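Local coordinates for glyoxalase family protein (Listeria monocytogenes, PDB 2P7O) that confers resistance to the antibiotic fosfomycin as a manganese-dependent enzyme that very probably catalyses its hydration, at residues V12-F26 / Y108-H120. Numbering follows the deposited sequence.
With MN (manganese (II) ion), chain C.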
loop_
_atom_site.group_PDB
_atom_site.type_symbol
_atom_site.label_atom_id
_atom_site.label_comp_id
_atom_site.label_asym_id
_atom_site.label_seq_id
_atom_site.Cartn_x
_atom_site.Cartn_y
_atom_site.Cartn_z
ATOM N N VAL A 12 5.420 -11.500 4.132
ATOM C CA VAL A 12 5.377 -11.759 5.556
ATOM C C VAL A 12 6.043 -13.091 5.909
ATOM O O VAL A 12 6.097 -14.016 5.108
ATOM C CB VAL A 12 3.953 -11.814 6.126
ATOM C CG1 VAL A 12 3.229 -10.494 5.909
ATOM C CG2 VAL A 12 3.182 -13.002 5.570
ATOM N N LYS A 13 6.562 -13.187 7.132
ATOM C CA LYS A 13 7.261 -14.383 7.552
ATOM C C LYS A 13 6.383 -15.602 7.779
ATOM O O LYS A 13 6.746 -16.751 7.439
ATOM C CB LYS A 13 8.069 -14.105 8.849
ATOM C CG LYS A 13 8.892 -15.304 9.278
ATOM C CD LYS A 13 10.325 -14.889 9.463
ATOM C CE LYS A 13 11.281 -16.083 9.534
ATOM N NZ LYS A 13 12.082 -16.124 8.265
ATOM N N ASP A 14 5.238 -15.298 8.365
ATOM C CA ASP A 14 4.351 -16.392 8.787
ATOM C C ASP A 14 2.928 -16.059 8.357
ATOM O O ASP A 14 2.281 -15.204 8.953
ATOM C CB ASP A 14 4.501 -16.468 10.301
ATOM C CG ASP A 14 3.652 -17.512 10.987
ATOM O OD1 ASP A 14 2.526 -17.786 10.508
ATOM O OD2 ASP A 14 4.239 -18.211 11.850
ATOM N N LEU A 15 2.463 -16.735 7.325
ATOM C CA LEU A 15 1.112 -16.590 6.796
ATOM C C LEU A 15 0.023 -16.880 7.840
ATOM O O LEU A 15 -1.062 -16.273 7.749
ATOM C CB LEU A 15 0.949 -17.627 5.679
ATOM C CG LEU A 15 -0.447 -17.915 5.175
ATOM C CD1 LEU A 15 -1.209 -16.644 4.798
ATOM C CD2 LEU A 15 -0.436 -18.837 3.949
ATOM N N ASN A 16 0.282 -17.731 8.827
ATOM C CA ASN A 16 -0.812 -18.045 9.763
ATOM C C ASN A 16 -1.001 -16.936 10.769
ATOM O O ASN A 16 -2.157 -16.614 11.124
ATOM C CB ASN A 16 -0.519 -19.372 10.444
ATOM C CG ASN A 16 -0.999 -20.580 9.621
ATOM O OD1 ASN A 16 -1.461 -20.480 8.486
ATOM N ND2 ASN A 16 -0.797 -21.792 10.162
ATOM N N LYS A 17 0.105 -16.347 11.236
ATOM C CA LYS A 17 0.026 -15.196 12.133
ATOM C C LYS A 17 -0.634 -14.027 11.409
ATOM O O LYS A 17 -1.524 -13.354 11.925
ATOM C CB LYS A 17 1.447 -14.767 12.603
ATOM C CG LYS A 17 1.898 -15.873 13.569
ATOM C CD LYS A 17 3.321 -15.577 14.029
ATOM C CE LYS A 17 3.655 -16.282 15.339
ATOM N NZ LYS A 17 4.964 -15.751 15.859
ATOM N N THR A 18 -0.216 -13.788 10.156
ATOM C CA THR A 18 -0.812 -12.654 9.462
ATOM C C THR A 18 -2.278 -12.861 9.164
ATOM O O THR A 18 -3.029 -11.910 9.148
ATOM C CB THR A 18 0.032 -12.348 8.230
ATOM O OG1 THR A 18 1.368 -12.143 8.789
ATOM C CG2 THR A 18 -0.445 -11.144 7.444
ATOM N N THR A 19 -2.680 -14.081 8.853
ATOM C CA THR A 19 -4.115 -14.372 8.651
ATOM C C THR A 19 -4.918 -13.943 9.876
ATOM O O THR A 19 -5.998 -13.368 9.812
ATOM C CB THR A 19 -4.254 -15.888 8.432
ATOM O OG1 THR A 19 -3.706 -16.136 7.109
ATOM C CG2 THR A 19 -5.724 -16.269 8.368
ATOM N N ALA A 20 -4.353 -14.205 11.051
ATOM C CA ALA A 20 -5.102 -13.920 12.280
ATOM C C ALA A 20 -5.144 -12.409 12.482
ATOM O O ALA A 20 -6.224 -11.920 12.891
ATOM C CB ALA A 20 -4.465 -14.649 13.423
ATOM N N PHE A 21 -4.033 -11.699 12.196
ATOM C CA PHE A 21 -4.023 -10.245 12.281
ATOM C C PHE A 21 -5.129 -9.637 11.409
ATOM O O PHE A 21 -5.956 -8.825 11.852
ATOM C CB PHE A 21 -2.612 -9.820 11.802
ATOM C CG PHE A 21 -2.450 -8.308 11.779
ATOM C CD1 PHE A 21 -2.221 -7.600 12.931
ATOM C CD2 PHE A 21 -2.526 -7.662 10.570
ATOM C CE1 PHE A 21 -2.128 -6.219 12.929
ATOM C CE2 PHE A 21 -2.438 -6.282 10.538
ATOM C CZ PHE A 21 -2.174 -5.582 11.706
ATOM N N LEU A 22 -5.179 -10.060 10.133
ATOM C CA LEU A 22 -6.057 -9.453 9.161
ATOM C C LEU A 22 -7.536 -9.749 9.452
ATOM O O LEU A 22 -8.389 -8.901 9.228
ATOM C CB LEU A 22 -5.753 -9.952 7.737
ATOM C CG LEU A 22 -4.400 -9.540 7.166
ATOM C CD1 LEU A 22 -4.216 -10.190 5.808
ATOM C CD2 LEU A 22 -4.346 -8.002 7.094
ATOM N N GLN A 23 -7.780 -11.003 9.818
ATOM C CA GLN A 23 -9.101 -11.507 10.161
ATOM C C GLN A 23 -9.599 -10.938 11.505
ATOM O O GLN A 23 -10.718 -10.436 11.622
ATOM C CB GLN A 23 -9.063 -13.051 10.337
ATOM C CG GLN A 23 -9.084 -13.779 8.979
ATOM C CD GLN A 23 -9.113 -15.300 9.107
ATOM O OE1 GLN A 23 -8.809 -15.900 10.135
ATOM N NE2 GLN A 23 -9.539 -15.920 8.012
ATOM N N ASN A 24 -8.795 -11.030 12.560
ATOM C CA ASN A 24 -9.304 -10.487 13.839
ATOM C C ASN A 24 -9.488 -8.984 13.747
ATOM O O ASN A 24 -10.551 -8.563 14.206
ATOM C CB ASN A 24 -8.349 -10.830 14.982
ATOM C CG ASN A 24 -8.899 -10.468 16.340
ATOM O OD1 ASN A 24 -9.603 -11.275 16.973
ATOM N ND2 ASN A 24 -8.625 -9.291 16.859
ATOM N N ILE A 25 -8.562 -8.202 13.227
ATOM C CA ILE A 25 -8.652 -6.752 13.154
ATOM C C ILE A 25 -9.537 -6.242 12.022
ATOM O O ILE A 25 -10.430 -5.410 12.285
ATOM C CB ILE A 25 -7.265 -6.104 12.895
ATOM C CG1 ILE A 25 -6.282 -6.459 14.024
ATOM C CG2 ILE A 25 -7.417 -4.573 12.911
ATOM C CD1 ILE A 25 -6.973 -6.330 15.369
ATOM N N PHE A 26 -9.218 -6.667 10.792
ATOM C CA PHE A 26 -9.926 -6.051 9.670
ATOM C C PHE A 26 -11.104 -6.894 9.209
ATOM O O PHE A 26 -11.729 -6.534 8.193
ATOM C CB PHE A 26 -8.974 -5.950 8.460
ATOM C CG PHE A 26 -7.748 -5.089 8.675
ATOM C CD1 PHE A 26 -6.478 -5.601 8.794
ATOM C CD2 PHE A 26 -7.882 -3.728 8.772
ATOM C CE1 PHE A 26 -5.373 -4.820 9.119
ATOM C CE2 PHE A 26 -6.785 -2.946 9.042
ATOM C CZ PHE A 26 -5.516 -3.453 9.173
ATOM N N TYR A 108 -2.802 3.970 14.827
ATOM C CA TYR A 108 -1.644 3.525 14.068
ATOM C C TYR A 108 -1.014 2.354 14.797
ATOM O O TYR A 108 -0.799 2.460 16.015
ATOM C CB TYR A 108 -0.636 4.680 14.064
ATOM C CG TYR A 108 -0.927 5.780 13.079
ATOM C CD1 TYR A 108 -1.595 6.921 13.473
ATOM C CD2 TYR A 108 -0.492 5.691 11.763
ATOM C CE1 TYR A 108 -1.865 7.948 12.588
ATOM C CE2 TYR A 108 -0.738 6.740 10.875
ATOM C CZ TYR A 108 -1.413 7.875 11.301
ATOM O OH TYR A 108 -1.661 8.906 10.395
ATOM N N PHE A 109 -0.774 1.277 14.063
ATOM C CA PHE A 109 -0.325 0.036 14.679
ATOM C C PHE A 109 0.385 -0.820 13.638
ATOM O O PHE A 109 0.290 -0.611 12.413
ATOM C CB PHE A 109 -1.509 -0.736 15.305
ATOM C CG PHE A 109 -2.602 -1.063 14.287
ATOM C CD1 PHE A 109 -2.805 -2.328 13.763
ATOM C CD2 PHE A 109 -3.446 -0.057 13.883
ATOM C CE1 PHE A 109 -3.806 -2.590 12.842
ATOM C CE2 PHE A 109 -4.486 -0.272 12.994
ATOM C CZ PHE A 109 -4.683 -1.541 12.503
ATOM N N TYR A 110 1.221 -1.753 14.055
ATOM C CA TYR A 110 1.997 -2.542 13.093
ATOM C C TYR A 110 1.433 -3.949 13.012
ATOM O O TYR A 110 0.665 -4.290 13.909
ATOM C CB TYR A 110 3.468 -2.730 13.592
ATOM C CG TYR A 110 4.146 -1.388 13.698
ATOM C CD1 TYR A 110 3.910 -0.614 14.847
ATOM C CD2 TYR A 110 4.920 -0.879 12.659
ATOM C CE1 TYR A 110 4.508 0.629 14.960
ATOM C CE2 TYR A 110 5.501 0.397 12.793
ATOM C CZ TYR A 110 5.269 1.124 13.922
ATOM O OH TYR A 110 5.856 2.357 14.074
ATOM N N ASP A 111 1.822 -4.700 11.975
ATOM C CA ASP A 111 1.429 -6.122 11.990
ATOM C C ASP A 111 2.543 -6.922 12.663
ATOM O O ASP A 111 3.204 -6.377 13.558
ATOM C CB ASP A 111 1.097 -6.691 10.617
ATOM C CG ASP A 111 2.221 -6.538 9.597
ATOM O OD1 ASP A 111 2.023 -7.027 8.438
ATOM O OD2 ASP A 111 3.270 -5.994 9.952
ATOM N N PHE A 112 2.763 -8.141 12.209
ATOM C CA PHE A 112 3.851 -8.935 12.805
ATOM C C PHE A 112 5.105 -8.842 11.944
ATOM O O PHE A 112 6.068 -9.550 12.233
ATOM C CB PHE A 112 3.402 -10.401 12.885
ATOM C CG PHE A 112 2.224 -10.637 13.825
ATOM C CD1 PHE A 112 0.970 -11.051 13.402
ATOM C CD2 PHE A 112 2.390 -10.447 15.192
ATOM C CE1 PHE A 112 -0.063 -11.253 14.294
ATOM C CE2 PHE A 112 1.350 -10.640 16.089
ATOM C CZ PHE A 112 0.115 -11.081 15.653
ATOM N N ASP A 113 5.098 -7.978 10.921
ATOM C CA ASP A 113 6.233 -7.957 9.974
ATOM C C ASP A 113 6.643 -6.516 9.665
ATOM O O ASP A 113 7.054 -6.228 8.510
ATOM C CB ASP A 113 5.772 -8.652 8.668
ATOM C CG ASP A 113 5.542 -10.134 8.954
ATOM O OD1 ASP A 113 6.523 -10.917 8.960
ATOM O OD2 ASP A 113 4.386 -10.545 9.230
ATOM N N ASN A 114 6.559 -5.626 10.673
ATOM C CA ASN A 114 7.006 -4.251 10.447
ATOM C C ASN A 114 6.308 -3.503 9.331
ATOM O O ASN A 114 6.840 -2.486 8.870
ATOM C CB ASN A 114 8.520 -4.111 10.266
ATOM C CG ASN A 114 9.269 -4.350 11.574
ATOM O OD1 ASN A 114 10.506 -4.441 11.540
ATOM N ND2 ASN A 114 8.573 -4.512 12.679
ATOM N N HIS A 115 5.069 -3.818 9.003
ATOM C CA HIS A 115 4.232 -2.946 8.176
ATOM C C HIS A 115 3.372 -2.045 9.084
ATOM O O HIS A 115 2.586 -2.537 9.926
ATOM C CB HIS A 115 3.237 -3.839 7.406
ATOM C CG HIS A 115 3.825 -4.808 6.440
ATOM N ND1 HIS A 115 3.818 -6.184 6.581
ATOM C CD2 HIS A 115 4.367 -4.578 5.206
ATOM C CE1 HIS A 115 4.432 -6.735 5.525
ATOM N NE2 HIS A 115 4.758 -5.775 4.669
ATOM N N LEU A 116 3.358 -0.739 8.832
ATOM C CA LEU A 116 2.471 0.214 9.503
ATOM C C LEU A 116 1.090 0.277 8.846
ATOM O O LEU A 116 0.932 0.351 7.626
ATOM C CB LEU A 116 3.153 1.571 9.459
ATOM C CG LEU A 116 2.422 2.656 10.275
ATOM C CD1 LEU A 116 2.336 2.283 11.755
ATOM C CD2 LEU A 116 3.225 3.928 10.099
ATOM N N PHE A 117 0.080 0.210 9.724
ATOM C CA PHE A 117 -1.306 0.308 9.266
ATOM C C PHE A 117 -1.979 1.398 10.095
ATOM O O PHE A 117 -1.524 1.783 11.182
ATOM C CB PHE A 117 -2.070 -0.982 9.610
ATOM C CG PHE A 117 -1.781 -2.106 8.617
ATOM C CD1 PHE A 117 -0.860 -3.107 8.913
ATOM C CD2 PHE A 117 -2.418 -2.154 7.391
ATOM C CE1 PHE A 117 -0.575 -4.144 8.018
ATOM C CE2 PHE A 117 -2.167 -3.168 6.469
ATOM C CZ PHE A 117 -1.256 -4.184 6.802
ATOM N N GLU A 118 -3.059 1.917 9.555
ATOM C CA GLU A 118 -3.826 2.956 10.217
ATOM C C GLU A 118 -5.309 2.633 10.015
ATOM O O GLU A 118 -5.748 2.285 8.929
ATOM C CB GLU A 118 -3.445 4.322 9.648
ATOM C CG GLU A 118 -4.255 5.515 10.143
ATOM C CD GLU A 118 -3.942 6.838 9.474
ATOM O OE1 GLU A 118 -3.165 6.829 8.474
ATOM O OE2 GLU A 118 -4.479 7.878 9.944
ATOM N N LEU A 119 -6.075 2.789 11.095
ATOM C CA LEU A 119 -7.528 2.930 11.002
ATOM C C LEU A 119 -7.909 4.398 11.225
ATOM O O LEU A 119 -7.541 5.013 12.235
ATOM C CB LEU A 119 -8.111 2.017 12.103
ATOM C CG LEU A 119 -7.912 0.529 11.757
ATOM C CD1 LEU A 119 -8.481 -0.292 12.912
ATOM C CD2 LEU A 119 -8.543 0.103 10.447
ATOM N N HIS A 120 -8.499 4.984 10.202
ATOM C CA HIS A 120 -8.645 6.434 10.162
ATOM C C HIS A 120 -10.137 6.729 10.241
ATOM O O HIS A 120 -10.863 6.285 9.345
ATOM C CB HIS A 120 -8.004 6.915 8.847
ATOM C CG HIS A 120 -8.167 8.389 8.568
ATOM N ND1 HIS A 120 -7.093 9.263 8.469
ATOM C CD2 HIS A 120 -9.254 9.129 8.205
ATOM C CE1 HIS A 120 -7.542 10.469 8.185
ATOM N NE2 HIS A 120 -8.866 10.420 8.051
HETATM MN MN MN C . -2.235 8.313 7.223
HETATM O O HOH W 1 4.126 -13.046 9.785
HETATM O O HOH W 2 2.042 -9.646 9.550
HETATM O O HOH W 3 -3.419 9.706 8.433
#
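F21 reaches down from helix 15-26 onto the turn between strands 106-110 and 116-120. Its CB already touches CE1 of F112, 3.8 Å away. With CG anti to the backbone N (chi1 178°), the ring is carried over the turn, where CB of D111 sits over the middle of one face in a CH-pi contact, 3.6 Å from the centroid. Farther out CE2 meets CE1 of F117, while CZ ends 3.6 Å from CE1 of F109, at the edge of that ring. With helix and strand axes about 12 Å apart, phenylalanine suits this buried place because its ring reaches across. F26, five residues on, extends the aromatic cluster, its CZ 3.8 Å from CD2 of F117.

The polar end lies at the helix start, where a carboxylate suits D113 because its oxygens serve different partners. OD1 accepts from K13 N at 2.9 Å, nearly straight (173°) but from above the carboxylate plane; OD2 accepts from two waters that also bond to OG1 of T18. D111, able to accept several N-H groups, braces the turn: OD2 accepts from D113 N, making an Asx turn, and from H115 N on the opposite face; OD1 holds ND1 of H115 through its syn lone pair.

E118, its CB directed away from the helix, binds manganese through OE1, with a water, H69, E126 and H7 of the second subunit. The first beta-alpha-beta-beta-beta module's helix thus packs on the second's hairpin, as in the glyoxalase fold.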